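Local coordinates for protein arabinose metabolism transcriptional repressor (Bacillus subtilis, PDB 5D4S) that represses arabinose-metabolism genes, with its GntR-type winged helix-turn-helix domain binding operator DNA, at residues S33-N37 against Q38-L42; T49-E52 against L53-Q56; F57-S60 against R61-R65; G69-V72 against S73-L76. All blocks are in the same frame, centred on the assembly; numbering follows the deposited sequence.

In the fold
The four interactions follow one another along the chain, all within the GntR-family winged helix-turn-helix region. Interaction 1 closes helix 24-35, interaction 2 occupies helix 50-57, interaction 3 carries the turn into helix 61-74, and interaction 4 ends that helix. Interactions 2 and 3 have centres about 7 Å apart and form one unit at the DNA, joined by salt bridges from Glu50 to Arg61 and Arg65 and by Leu53 packing on Ile64. Interaction 1, about 17 and 20 Å from these centres, reaches them through Trp35, which packs on Leu53 and Phe57, and meets Leu76 of interaction 4 through Ser33 and Ile36. Helix 24-35 thus backs the helix-turn-helix, of which helix 61-74 reads a base.

Interaction 1 (S33-N37 against Q38-L42); sequences SSWIN and QGKIL
Trp35 and Ile41 run alongside one another and make the close apolar part of this turn. Ile41 CD1 approaches the six-membered ring of the indole obliquely, 3.9 Å from Trp35 CE3, while Ile41 CG1 rests 4.0 Å from Trp35 CB. With CG beside its backbone N (chi1 -62°), Trp35 lays its ring alongside Ile41, and NE1 bonds to the Glu31 carboxylate. Ile41 continues inward to Ile47 and Val87. The carbonyl of Trp35 ties the turn together only weakly: Lys40 N lies 2.9 Å from Trp35 O, but the bond is strongly bent, and Ile41 N gives a second, longer one. On the solvent side the contact is looser. Lys40 starts toward the helix end, yet its extended chain carries the ammonium away, and the amide Gln38 NE2 stays 4.0 Å from Ser34 CB. The exception is the root of the exposed Gln38, which hugs a carbonyl, with Gln38 CG 3.1 Å from Ser34 O. Ser34 OG turns back to Glu31 O instead. Gly39, also exposed, takes a positive phi of 72° where the chain reverses. This is the C-terminal end of helix 24-35, the first helix of the winged helix-turn-helix domain, where the chain turns off toward helix 50-57.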
loop_
_atom_site.group_PDB
_atom_site.type_symbol
_atom_site.label_atom_id
_atom_site.label_comp_id
_atom_site.label_asym_id
_atom_site.label_seq_id
_atom_site.Cartn_x
_atom_site.Cartn_y
_atom_site.Cartn_z
ATOM N N SER B 33 4.806 -13.158 3.212
ATOM C CA SER B 33 4.164 -14.061 2.273
ATOM C C SER B 33 4.851 -15.423 2.307
ATOM O O SER B 33 4.237 -16.430 1.956
ATOM C CB SER B 33 4.155 -13.480 0.861
ATOM O OG SER B 33 5.369 -12.819 0.584
ATOM N N SER B 34 6.109 -15.464 2.754
ATOM C CA SER B 34 6.817 -16.737 2.880
ATOM C C SER B 34 6.300 -17.507 4.092
ATOM O O SER B 34 6.390 -18.722 4.126
ATOM C CB SER B 34 8.332 -16.541 3.004
ATOM O OG SER B 34 8.684 -16.219 4.348
ATOM N N TRP B 35 5.769 -16.797 5.087
ATOM C CA TRP B 35 5.123 -17.454 6.232
ATOM C C TRP B 35 3.842 -18.158 5.796
ATOM O O TRP B 35 3.606 -19.313 6.125
ATOM C CB TRP B 35 4.800 -16.447 7.326
ATOM C CG TRP B 35 5.987 -15.765 7.907
ATOM C CD1 TRP B 35 7.297 -16.164 7.830
ATOM C CD2 TRP B 35 5.974 -14.563 8.665
ATOM N NE1 TRP B 35 8.100 -15.265 8.496
ATOM C CE2 TRP B 35 7.307 -14.275 9.023
ATOM C CE3 TRP B 35 4.953 -13.695 9.088
ATOM C CZ2 TRP B 35 7.653 -13.153 9.769
ATOM C CZ3 TRP B 35 5.295 -12.583 9.829
ATOM C CH2 TRP B 35 6.636 -12.317 10.158
ATOM N N ILE B 36 3.006 -17.440 5.052
ATOM C CA ILE B 36 1.980 -18.081 4.245
ATOM C C ILE B 36 2.763 -18.863 3.190
ATOM O O ILE B 36 3.979 -18.807 3.186
ATOM C CB ILE B 36 1.017 -17.047 3.614
ATOM C CG1 ILE B 36 0.792 -15.889 4.583
ATOM C CG2 ILE B 36 -0.326 -17.679 3.265
ATOM C CD1 ILE B 36 -0.114 -14.812 4.035
ATOM N N ASN B 37 2.104 -19.581 2.292
ATOM C CA ASN B 37 2.810 -20.497 1.381
ATOM C C ASN B 37 3.455 -21.637 2.167
ATOM O O ASN B 37 3.104 -22.791 1.959
ATOM C CB ASN B 37 3.891 -19.794 0.532
ATOM C CG ASN B 37 3.353 -18.616 -0.262
ATOM O OD1 ASN B 37 2.208 -18.196 -0.092
ATOM N ND2 ASN B 37 4.194 -18.067 -1.134
ATOM N N GLN B 38 4.376 -21.315 3.079
ATOM C CA GLN B 38 5.057 -22.344 3.875
ATOM C C GLN B 38 4.181 -22.918 4.978
ATOM O O GLN B 38 4.613 -23.785 5.736
ATOM C CB GLN B 38 6.347 -21.795 4.487
ATOM C CG GLN B 38 7.457 -21.591 3.477
ATOM C CD GLN B 38 8.764 -21.186 4.119
ATOM O OE1 GLN B 38 9.074 -21.605 5.232
ATOM N NE2 GLN B 38 9.538 -20.363 3.421
ATOM N N GLY B 39 2.952 -22.433 5.067
ATOM C CA GLY B 39 1.993 -22.975 6.008
ATOM C C GLY B 39 2.270 -22.631 7.457
ATOM O O GLY B 39 1.626 -23.177 8.342
ATOM N N LYS B 40 3.214 -21.729 7.706
ATOM C CA LYS B 40 3.496 -21.287 9.073
ATOM C C LYS B 40 2.301 -20.535 9.667
ATOM O O LYS B 40 2.112 -20.517 10.883
ATOM C CB LYS B 40 4.751 -20.407 9.114
ATOM C CG LYS B 40 6.066 -21.175 8.948
ATOM C CD LYS B 40 7.278 -20.250 9.080
ATOM C CE LYS B 40 8.586 -21.038 9.168
ATOM N NZ LYS B 40 9.770 -20.171 9.476
ATOM N N ILE B 41 1.506 -19.898 8.807
ATOM C CA ILE B 41 0.253 -19.279 9.230
ATOM C C ILE B 41 -0.873 -19.808 8.346
ATOM O O ILE B 41 -0.738 -19.855 7.125
ATOM C CB ILE B 41 0.304 -17.734 9.149
ATOM C CG1 ILE B 41 1.620 -17.217 9.701
ATOM C CG2 ILE B 41 -0.816 -17.099 9.953
ATOM C CD1 ILE B 41 1.693 -15.725 9.754
ATOM N N LEU B 42 -1.975 -20.221 8.969
ATOM C CA LEU B 42 -3.101 -20.824 8.252
ATOM C C LEU B 42 -4.213 -19.806 8.032
ATOM O O LEU B 42 -4.236 -18.783 8.708
ATOM C CB LEU B 42 -3.632 -22.029 9.028
ATOM C CG LEU B 42 -2.568 -23.078 9.332
ATOM C CD1 LEU B 42 -3.160 -24.209 10.159
ATOM C CD2 LEU B 42 -1.964 -23.596 8.040
#

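Interaction 2 (T49-E52 against L53-Q56); sequences TENE and LMQQ. With nucleotides of chain C.
The backbone amide Glu50 N gives a nearly straight hydrogen bond (177°) to a phosphate oxygen, OP2 of DT8 of chain C, at 2.8 Å. This amide belongs to the first turn of helix 50-57, so the positive end of the helix dipole probably strengthens its hold on the DNA phosphate. Thr49, just before it, lays its methyl against the preceding nucleotide, with Thr49 CG2 3.6 Å from O5' of DT7 of chain C. Its hydroxyl is held between the backbone N and the carbonyl carbon (chi1 68°), where Thr49 OG1 accepts from Glu52 N at 3.1 Å. Glu52 repays the bond: Glu52 OE1 takes Thr49 N at 3.0 Å, met from above the carboxylate plane by 38°. The Glu50 carboxylate faces the DNA side and is paired with Arg61 and Arg65. Further along, regular backbone bonds such as Leu53 N to Thr49 O continue the helix. Met54 lies alongside Asn51, with Met54 SD 4.1 Å from Asn51 CG, and also meets Arg61 and Ile64, whereas Leu53 points into the core against Ile64 and Ile68. Gln56 runs back over the carbonyl of Glu52, its CG 3.1 Å from Glu52 O and its NE2 4.0 Å from Glu52 CB. A glycine at Gln56 would probably uncover the Glu52 carbonyl and leave the base of the Glu52 side chain without its amide neighbour. The Thr49-Glu52 pair is a capping box, here starting the first helix of the helix-turn-helix at the DNA backbone.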
loop_
_atom_site.group_PDB
_atom_site.type_symbol
_atom_site.label_atom_id
_atom_site.label_comp_id
_atom_site.label_asym_id
_atom_site.label_seq_id
_atom_site.Cartn_x
_atom_site.Cartn_y
_atom_site.Cartn_z
ATOM N N THR B 49 1.012 -8.443 15.475
ATOM C CA THR B 49 0.549 -7.064 15.424
ATOM C C THR B 49 1.537 -6.174 14.691
ATOM O O THR B 49 2.685 -6.559 14.466
ATOM C CB THR B 49 0.354 -6.493 16.812
ATOM O OG1 THR B 49 1.637 -6.366 17.442
ATOM C CG2 THR B 49 -0.530 -7.420 17.649
ATOM N N GLU B 50 1.090 -4.976 14.332
ATOM C CA GLU B 50 1.947 -4.043 13.622
ATOM C C GLU B 50 3.135 -3.680 14.490
ATOM O O GLU B 50 4.230 -3.556 13.990
ATOM C CB GLU B 50 1.160 -2.788 13.196
ATOM C CG GLU B 50 0.237 -3.064 12.014
ATOM C CD GLU B 50 -0.730 -1.908 11.713
ATOM O OE1 GLU B 50 -0.593 -0.816 12.308
ATOM O OE2 GLU B 50 -1.641 -2.106 10.886
ATOM N N ASN B 51 2.938 -3.544 15.795
ATOM C CA ASN B 51 4.058 -3.195 16.667
ATOM C C ASN B 51 5.083 -4.333 16.831
ATOM O O ASN B 51 6.299 -4.090 16.922
ATOM C CB ASN B 51 3.549 -2.755 18.034
ATOM C CG ASN B 51 3.257 -1.274 18.071
ATOM O OD1 ASN B 51 4.026 -0.491 18.627
ATOM N ND2 ASN B 51 2.161 -0.873 17.436
ATOM N N GLU B 52 4.578 -5.562 16.868
ATOM C CA GLU B 52 5.438 -6.739 16.904
ATOM C C GLU B 52 6.244 -6.807 15.612
ATOM O O GLU B 52 7.441 -7.082 15.636
ATOM C CB GLU B 52 4.618 -8.007 17.099
ATOM C CG GLU B 52 4.058 -8.116 18.520
ATOM C CD GLU B 52 3.113 -9.264 18.698
ATOM O OE1 GLU B 52 2.586 -9.766 17.685
ATOM O OE2 GLU B 52 2.906 -9.677 19.855
ATOM N N LEU B 53 5.585 -6.548 14.490
ATOM C CA LEU B 53 6.268 -6.576 13.194
ATOM C C LEU B 53 7.319 -5.467 13.087
ATOM O O LEU B 53 8.412 -5.694 12.554
ATOM C CB LEU B 53 5.260 -6.470 12.049
ATOM C CG LEU B 53 4.355 -7.700 11.923
ATOM C CD1 LEU B 53 3.276 -7.487 10.883
ATOM C CD2 LEU B 53 5.162 -8.953 11.614
ATOM N N MET B 54 6.988 -4.280 13.590
ATOM C CA MET B 54 7.928 -3.155 13.635
ATOM C C MET B 54 9.198 -3.547 14.358
ATOM O O MET B 54 10.311 -3.321 13.872
ATOM C CB MET B 54 7.319 -1.950 14.351
ATOM C CG MET B 54 6.185 -1.290 13.631
ATOM S SD MET B 54 5.386 -0.107 14.727
ATOM C CE MET B 54 6.769 0.949 15.114
ATOM N N GLN B 55 9.020 -4.125 15.542
ATOM C CA GLN B 55 10.170 -4.488 16.360
ATOM C C GLN B 55 10.934 -5.671 15.779
ATOM O O GLN B 55 12.153 -5.759 15.902
ATOM C CB GLN B 55 9.721 -4.787 17.793
ATOM C CG GLN B 55 9.240 -3.544 18.529
ATOM C CD GLN B 55 8.251 -3.851 19.645
ATOM O OE1 GLN B 55 8.004 -5.014 19.973
ATOM N NE2 GLN B 55 7.680 -2.802 20.236
ATOM N N GLN B 56 10.230 -6.583 15.128
ATOM C CA GLN B 56 10.890 -7.806 14.709
ATOM C C GLN B 56 11.606 -7.643 13.359
ATOM O O GLN B 56 12.609 -8.319 13.101
ATOM C CB GLN B 56 9.878 -8.949 14.687
ATOM C CG GLN B 56 9.518 -9.366 16.134
ATOM C CD GLN B 56 8.256 -10.196 16.251
ATOM O OE1 GLN B 56 7.706 -10.663 15.259
ATOM N NE2 GLN B 56 7.785 -10.369 17.477
ATOM P P DT C 8 -2.749 -4.956 14.539
ATOM O OP1 DT C 8 -2.639 -6.262 13.856
ATOM O OP2 DT C 8 -1.537 -4.239 15.031
ATOM O "O5'" DT C 8 -3.712 -4.006 13.696
ATOM C "C5'" DT C 8 -4.954 -4.535 13.225
ATOM C "C4'" DT C 8 -5.874 -3.447 12.707
ATOM O "O4'" DT C 8 -6.035 -2.420 13.723
ATOM C "C3'" DT C 8 -5.394 -2.724 11.439
ATOM O "O3'" DT C 8 -6.509 -2.477 10.602
ATOM C "C2'" DT C 8 -4.822 -1.427 11.996
ATOM C "C1'" DT C 8 -5.773 -1.167 13.156
ATOM N N1 DT C 8 -5.219 -0.263 14.199
ATOM C C2 DT C 8 -5.972 0.810 14.602
ATOM O O2 DT C 8 -7.088 1.036 14.183
ATOM N N3 DT C 8 -5.388 1.592 15.539
ATOM C C4 DT C 8 -4.143 1.439 16.094
ATOM O O4 DT C 8 -3.711 2.219 16.943
ATOM C C5 DT C 8 -3.391 0.307 15.614
ATOM C C7 DT C 8 -2.010 0.043 16.136
ATOM C C6 DT C 8 -3.962 -0.481 14.694
ATOM P P DT C 7 -1.951 -5.875 21.032
ATOM O OP1 DT C 7 -1.884 -7.355 21.009
ATOM O OP2 DT C 7 -0.739 -5.044 21.222
ATOM O "O5'" DT C 7 -2.641 -5.369 19.704
ATOM C "C5'" DT C 7 -3.854 -5.928 19.255
ATOM C "C4'" DT C 7 -4.412 -5.091 18.112
ATOM O "O4'" DT C 7 -5.000 -3.869 18.613
ATOM C "C3'" DT C 7 -3.361 -4.660 17.068
ATOM O "O3'" DT C 7 -3.633 -5.306 15.847
ATOM C "C2'" DT C 7 -3.531 -3.126 16.933
ATOM C "C1'" DT C 7 -4.857 -2.863 17.632
ATOM N N1 DT C 7 -4.934 -1.539 18.292
ATOM C C2 DT C 7 -6.008 -0.728 18.012
ATOM O O2 DT C 7 -6.905 -1.038 17.249
ATOM N N3 DT C 7 -6.020 0.446 18.670
ATOM C C4 DT C 7 -5.100 0.933 19.544
ATOM O O4 DT C 7 -5.234 2.042 20.065
ATOM C C5 DT C 7 -3.980 0.057 19.810
ATOM C C7 DT C 7 -2.900 0.481 20.763
ATOM C C6 DT C 7 -3.949 -1.140 19.175
#

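Interaction 3 (F57-S60 against R61-R65); sequences FGVS and RHTIR. With nucleotides of chain D; nucleotides of chain C.
Ser60 and Thr63 converge on one phosphate oxygen, OP2 of DC10 of chain D. Ser60 N donates to this OP2 at 3.0 Å and Ser60 OG at 2.8 Å; Thr63 OG1 also donates to it, at a distance so short that its exact length is uncertain. In the major groove Arg61, stretched out with CG opposite its backbone N (chi1 -166°), reads a guanine with two donors: Arg61 NH1 reaches O6 of DG9 of chain C at 2.8 Å, and Arg61 NH2 reaches N7 of the same base at 2.7 Å. The methyl C7 of DT8 of chain C sits over one face of this guanidinium, while the guanine meets its edge. Arg65 bends at chi3 (62°) to bring NH1 to OP2 of DG9 of chain C at 2.8 Å. The His62 ring turns a face to the amino N4 of DC10 of chain D. Arg61, His62, Thr63 and Arg65 lie on the first turns of helix 61-74, the recognition helix of the winged helix-turn-helix, with Ser60 just ahead of it. Behind Arg61, Glu50 pairs with its NE. A leucine in place of Arg61 would probably leave O6 and N7 of the guanine without their donors and Glu50 with one charge partner fewer. Ser60 is the N-cap: its OG also accepts from Thr63 N at 3.2 Å. Deeper still, Val59 CG2 packs at 3.6 Å on Ile64 CD1, which also lies 4.1 Å from Phe57 CD2, the side chains crossing at about right angles; Phe57 and Ile64 rest in turn on Val28 of helix 24-35.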
loop_
_atom_site.group_PDB
_atom_site.type_symbol
_atom_site.label_atom_id
_atom_site.label_comp_id
_atom_site.label_asym_id
_atom_site.label_seq_id
_atom_site.Cartn_x
_atom_site.Cartn_y
_atom_site.Cartn_z
ATOM N N PHE B 57 11.120 -6.726 12.532
ATOM C CA PHE B 57 11.783 -6.401 11.256
ATOM C C PHE B 57 12.658 -5.154 11.360
ATOM O O PHE B 57 13.430 -4.838 10.436
ATOM C CB PHE B 57 10.745 -6.204 10.145
ATOM C CG PHE B 57 10.176 -7.489 9.622
ATOM C CD1 PHE B 57 10.967 -8.375 8.917
ATOM C CD2 PHE B 57 8.844 -7.809 9.832
ATOM C CE1 PHE B 57 10.451 -9.565 8.439
ATOM C CE2 PHE B 57 8.326 -8.996 9.361
ATOM C CZ PHE B 57 9.128 -9.873 8.660
ATOM N N GLY B 58 12.534 -4.433 12.469
ATOM C CA GLY B 58 13.350 -3.247 12.692
ATOM C C GLY B 58 13.053 -2.127 11.715
ATOM O O GLY B 58 13.972 -1.460 11.211
ATOM N N VAL B 59 11.766 -1.929 11.434
ATOM C CA VAL B 59 11.309 -0.890 10.508
ATOM C C VAL B 59 10.137 -0.080 11.095
ATOM O O VAL B 59 9.583 -0.436 12.142
ATOM C CB VAL B 59 10.888 -1.501 9.144
ATOM C CG1 VAL B 59 12.050 -2.315 8.548
ATOM C CG2 VAL B 59 9.661 -2.371 9.289
ATOM N N SER B 60 9.760 1.012 10.428
ATOM C CA SER B 60 8.705 1.876 10.953
ATOM C C SER B 60 7.328 1.251 10.803
ATOM O O SER B 60 7.157 0.298 10.042
ATOM C CB SER B 60 8.723 3.225 10.231
ATOM O OG SER B 60 8.390 3.035 8.874
ATOM N N ARG B 61 6.339 1.787 11.518
ATOM C CA ARG B 61 4.963 1.340 11.319
ATOM C C ARG B 61 4.526 1.583 9.872
ATOM O O ARG B 61 3.856 0.751 9.267
ATOM C CB ARG B 61 3.993 2.042 12.285
ATOM C CG ARG B 61 2.641 1.337 12.330
ATOM C CD ARG B 61 1.621 1.941 13.310
ATOM N NE ARG B 61 0.293 1.384 13.014
ATOM C CZ ARG B 61 -0.865 2.009 13.241
ATOM N NH1 ARG B 61 -0.896 3.211 13.798
ATOM N NH2 ARG B 61 -1.997 1.420 12.903
ATOM N N HIS B 62 4.932 2.717 9.311
ATOM C CA HIS B 62 4.630 3.031 7.916
ATOM C C HIS B 62 5.061 1.919 6.961
ATOM O O HIS B 62 4.316 1.523 6.059
ATOM C CB HIS B 62 5.304 4.346 7.513
ATOM C CG HIS B 62 5.236 4.635 6.043
ATOM N ND1 HIS B 62 4.240 5.409 5.480
ATOM C CD2 HIS B 62 6.030 4.243 5.019
ATOM C CE1 HIS B 62 4.441 5.497 4.175
ATOM N NE2 HIS B 62 5.513 4.790 3.871
ATOM N N THR B 63 6.271 1.408 7.156
ATOM C CA THR B 63 6.761 0.366 6.276
ATOM C C THR B 63 5.943 -0.915 6.452
ATOM O O THR B 63 5.560 -1.562 5.464
ATOM C CB THR B 63 8.255 0.136 6.528
ATOM O OG1 THR B 63 8.974 1.293 6.074
ATOM C CG2 THR B 63 8.770 -1.111 5.805
ATOM N N ILE B 64 5.631 -1.269 7.699
ATOM C CA ILE B 64 4.838 -2.471 7.945
ATOM C C ILE B 64 3.470 -2.336 7.279
ATOM O O ILE B 64 2.969 -3.279 6.656
ATOM C CB ILE B 64 4.640 -2.743 9.460
ATOM C CG1 ILE B 64 5.958 -3.145 10.129
ATOM C CG2 ILE B 64 3.591 -3.841 9.681
ATOM C CD1 ILE B 64 6.642 -4.369 9.478
ATOM N N ARG B 65 2.880 -1.152 7.393
ATOM C CA ARG B 65 1.544 -0.924 6.860
ATOM C C ARG B 65 1.547 -0.926 5.340
ATOM O O ARG B 65 0.593 -1.371 4.717
ATOM C CB ARG B 65 0.960 0.387 7.400
ATOM C CG ARG B 65 0.410 0.214 8.863
ATOM C CD ARG B 65 -0.361 1.444 9.306
ATOM N NE ARG B 65 -1.507 1.632 8.428
ATOM C CZ ARG B 65 -2.640 0.946 8.538
ATOM N NH1 ARG B 65 -2.788 0.058 9.517
ATOM N NH2 ARG B 65 -3.620 1.153 7.676
ATOM P P DC D 10 11.987 2.627 7.984
ATOM O OP1 DC D 10 13.222 1.843 8.134
ATOM O OP2 DC D 10 10.676 1.974 7.768
ATOM O "O5'" DC D 10 11.929 3.615 9.207
ATOM C "C5'" DC D 10 13.139 4.195 9.679
ATOM C "C4'" DC D 10 12.910 5.632 10.086
ATOM O "O4'" DC D 10 12.478 6.387 8.931
ATOM C "C3'" DC D 10 11.772 5.853 11.068
ATOM O "O3'" DC D 10 12.162 5.536 12.403
ATOM C "C2'" DC D 10 11.550 7.342 10.898
ATOM C "C1'" DC D 10 11.701 7.488 9.381
ATOM N N1 DC D 10 10.395 7.503 8.693
ATOM C C2 DC D 10 9.697 8.706 8.619
ATOM O O2 DC D 10 10.220 9.722 9.094
ATOM N N3 DC D 10 8.479 8.731 8.019
ATOM C C4 DC D 10 7.969 7.606 7.516
ATOM N N4 DC D 10 6.774 7.671 6.922
ATOM C C5 DC D 10 8.661 6.364 7.600
ATOM C C6 DC D 10 9.860 6.357 8.199
ATOM P P DG C 9 -6.378 -1.631 9.242
ATOM O OP1 DG C 9 -7.369 -2.256 8.346
ATOM O OP2 DG C 9 -4.957 -1.559 8.834
ATOM O "O5'" DG C 9 -6.898 -0.193 9.641
ATOM C "C5'" DG C 9 -8.290 -0.009 9.868
ATOM C "C4'" DG C 9 -8.649 1.436 9.752
ATOM O "O4'" DG C 9 -8.127 2.153 10.909
ATOM C "C3'" DG C 9 -8.065 2.107 8.506
ATOM O "O3'" DG C 9 -9.075 2.898 7.890
ATOM C "C2'" DG C 9 -6.900 2.932 9.048
ATOM C "C1'" DG C 9 -7.301 3.218 10.493
ATOM N N9 DG C 9 -6.153 3.297 11.411
ATOM C C8 DG C 9 -5.179 2.345 11.624
ATOM N N7 DG C 9 -4.285 2.703 12.517
ATOM C C5 DG C 9 -4.700 3.970 12.919
ATOM C C6 DG C 9 -4.132 4.872 13.863
ATOM O O6 DG C 9 -3.122 4.728 14.564
ATOM N N1 DG C 9 -4.873 6.047 13.962
ATOM C C2 DG C 9 -6.018 6.311 13.241
ATOM N N2 DG C 9 -6.604 7.489 13.460
ATOM N N3 DG C 9 -6.558 5.479 12.369
ATOM C C4 DG C 9 -5.845 4.339 12.248
ATOM P P DT C 8 -2.749 -4.956 14.539
ATOM O OP1 DT C 8 -2.639 -6.262 13.856
ATOM O OP2 DT C 8 -1.537 -4.239 15.031
ATOM O "O5'" DT C 8 -3.712 -4.006 13.696
ATOM C "C5'" DT C 8 -4.954 -4.535 13.225
ATOM C "C4'" DT C 8 -5.874 -3.447 12.707
ATOM O "O4'" DT C 8 -6.035 -2.420 13.723
ATOM C "C3'" DT C 8 -5.394 -2.724 11.439
ATOM O "O3'" DT C 8 -6.509 -2.477 10.602
ATOM C "C2'" DT C 8 -4.822 -1.427 11.996
ATOM C "C1'" DT C 8 -5.773 -1.167 13.156
ATOM N N1 DT C 8 -5.219 -0.263 14.199
ATOM C C2 DT C 8 -5.972 0.810 14.602
ATOM O O2 DT C 8 -7.088 1.036 14.183
ATOM N N3 DT C 8 -5.388 1.592 15.539
ATOM C C4 DT C 8 -4.143 1.439 16.094
ATOM O O4 DT C 8 -3.711 2.219 16.943
ATOM C C5 DT C 8 -3.391 0.307 15.614
ATOM C C7 DT C 8 -2.010 0.043 16.136
ATOM C C6 DT C 8 -3.962 -0.481 14.694
#

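Interaction 4 (G69-V72 against S73-L76); sequences GDLV and SQGL
Ser73 continues the helix by giving its backbone N to Gly69 O at 3.0 Å, and its CB packs against the carbonyl of Asp70, 3.2 Å from Asp70 O. On its outer side Ser73 touches Ser73 of the second subunit. At Gln74 the backbone N bonds to Asp70 O at 2.9 Å, with a weaker branch to Leu71 O. The side chain, CG beside the backbone N (chi1 -69°) and the chain extended, crosses Leu71 so that Gln74 OE1 comes 4.0 Å from Leu71 CD2. Asp70 itself turns its carboxylate to Lys29 of helix 24-35 in a salt bridge. Gly75 breaks the helix with a positive phi of 86°, at which a side chain would jam against the carbonyl of Gln74. Its N donates to Val72 O at 2.8 Å, arriving well above the carbonyl plane. Leu76 then closes the turn: Leu76 N reaches back to Leu71 O at 3.0 Å, and Leu76 CD2 meets Leu71 CD2 at 3.8 Å, an apolar contact extended by Ile32 beside Leu71 and by Ile36 and the CB of Ser33 beside Leu76. This is a Schellman motif, ending the recognition helix just before strand 77-80 of the wing.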
loop_
_atom_site.group_PDB
_atom_site.type_symbol
_atom_site.label_atom_id
_atom_site.label_comp_id
_atom_site.label_asym_id
_atom_site.label_seq_id
_atom_site.Cartn_x
_atom_site.Cartn_y
_atom_site.Cartn_z
ATOM N N GLY B 69 -0.560 -3.662 3.530
ATOM C CA GLY B 69 -1.546 -3.088 2.632
ATOM C C GLY B 69 -1.441 -3.691 1.244
ATOM O O GLY B 69 -2.457 -4.014 0.623
ATOM N N ASP B 70 -0.216 -3.863 0.752
ATOM C CA ASP B 70 -0.059 -4.510 -0.543
ATOM C C ASP B 70 -0.586 -5.939 -0.486
ATOM O O ASP B 70 -1.259 -6.401 -1.413
ATOM C CB ASP B 70 1.404 -4.540 -0.987
ATOM C CG ASP B 70 1.922 -3.190 -1.441
ATOM O OD1 ASP B 70 1.198 -2.172 -1.316
ATOM O OD2 ASP B 70 3.076 -3.162 -1.936
ATOM N N LEU B 71 -0.256 -6.658 0.586
ATOM C CA LEU B 71 -0.677 -8.063 0.669
ATOM C C LEU B 71 -2.204 -8.230 0.799
ATOM O O LEU B 71 -2.768 -9.184 0.270
ATOM C CB LEU B 71 0.045 -8.759 1.832
ATOM C CG LEU B 71 1.552 -8.959 1.644
ATOM C CD1 LEU B 71 2.210 -9.538 2.897
ATOM C CD2 LEU B 71 1.841 -9.851 0.436
ATOM N N VAL B 72 -2.866 -7.308 1.497
ATOM C CA VAL B 72 -4.330 -7.288 1.570
ATOM C C VAL B 72 -4.876 -7.036 0.173
ATOM O O VAL B 72 -5.777 -7.734 -0.297
ATOM C CB VAL B 72 -4.833 -6.210 2.554
ATOM C CG1 VAL B 72 -6.354 -5.995 2.438
ATOM C CG2 VAL B 72 -4.446 -6.599 3.973
ATOM N N SER B 73 -4.293 -6.048 -0.495
ATOM C CA SER B 73 -4.640 -5.753 -1.879
ATOM C C SER B 73 -4.488 -6.979 -2.789
ATOM O O SER B 73 -5.224 -7.129 -3.758
ATOM C CB SER B 73 -3.779 -4.603 -2.398
ATOM O OG SER B 73 -3.916 -4.461 -3.797
ATOM N N GLN B 74 -3.544 -7.861 -2.478
ATOM C CA GLN B 74 -3.371 -9.087 -3.261
ATOM C C GLN B 74 -4.366 -10.171 -2.873
ATOM O O GLN B 74 -4.511 -11.166 -3.577
ATOM C CB GLN B 74 -1.960 -9.645 -3.098
ATOM C CG GLN B 74 -0.865 -8.819 -3.722
ATOM C CD GLN B 74 0.501 -9.393 -3.415
ATOM O OE1 GLN B 74 0.653 -10.604 -3.256
ATOM N NE2 GLN B 74 1.501 -8.524 -3.314
ATOM N N GLY B 75 -5.030 -9.993 -1.738
ATOM C CA GLY B 75 -5.973 -10.987 -1.258
ATOM C C GLY B 75 -5.307 -12.081 -0.447
ATOM O O GLY B 75 -5.891 -13.138 -0.225
ATOM N N LEU B 76 -4.081 -11.823 -0.002
ATOM C CA LEU B 76 -3.330 -12.773 0.812
ATOM C C LEU B 76 -3.663 -12.627 2.300
ATOM O O LEU B 76 -3.595 -13.592 3.060
ATOM C CB LEU B 76 -1.831 -12.579 0.593
ATOM C CG LEU B 76 -0.950 -13.823 0.487
ATOM C CD1 LEU B 76 -1.375 -14.709 -0.676
ATOM C CD2 LEU B 76 0.509 -13.421 0.336
#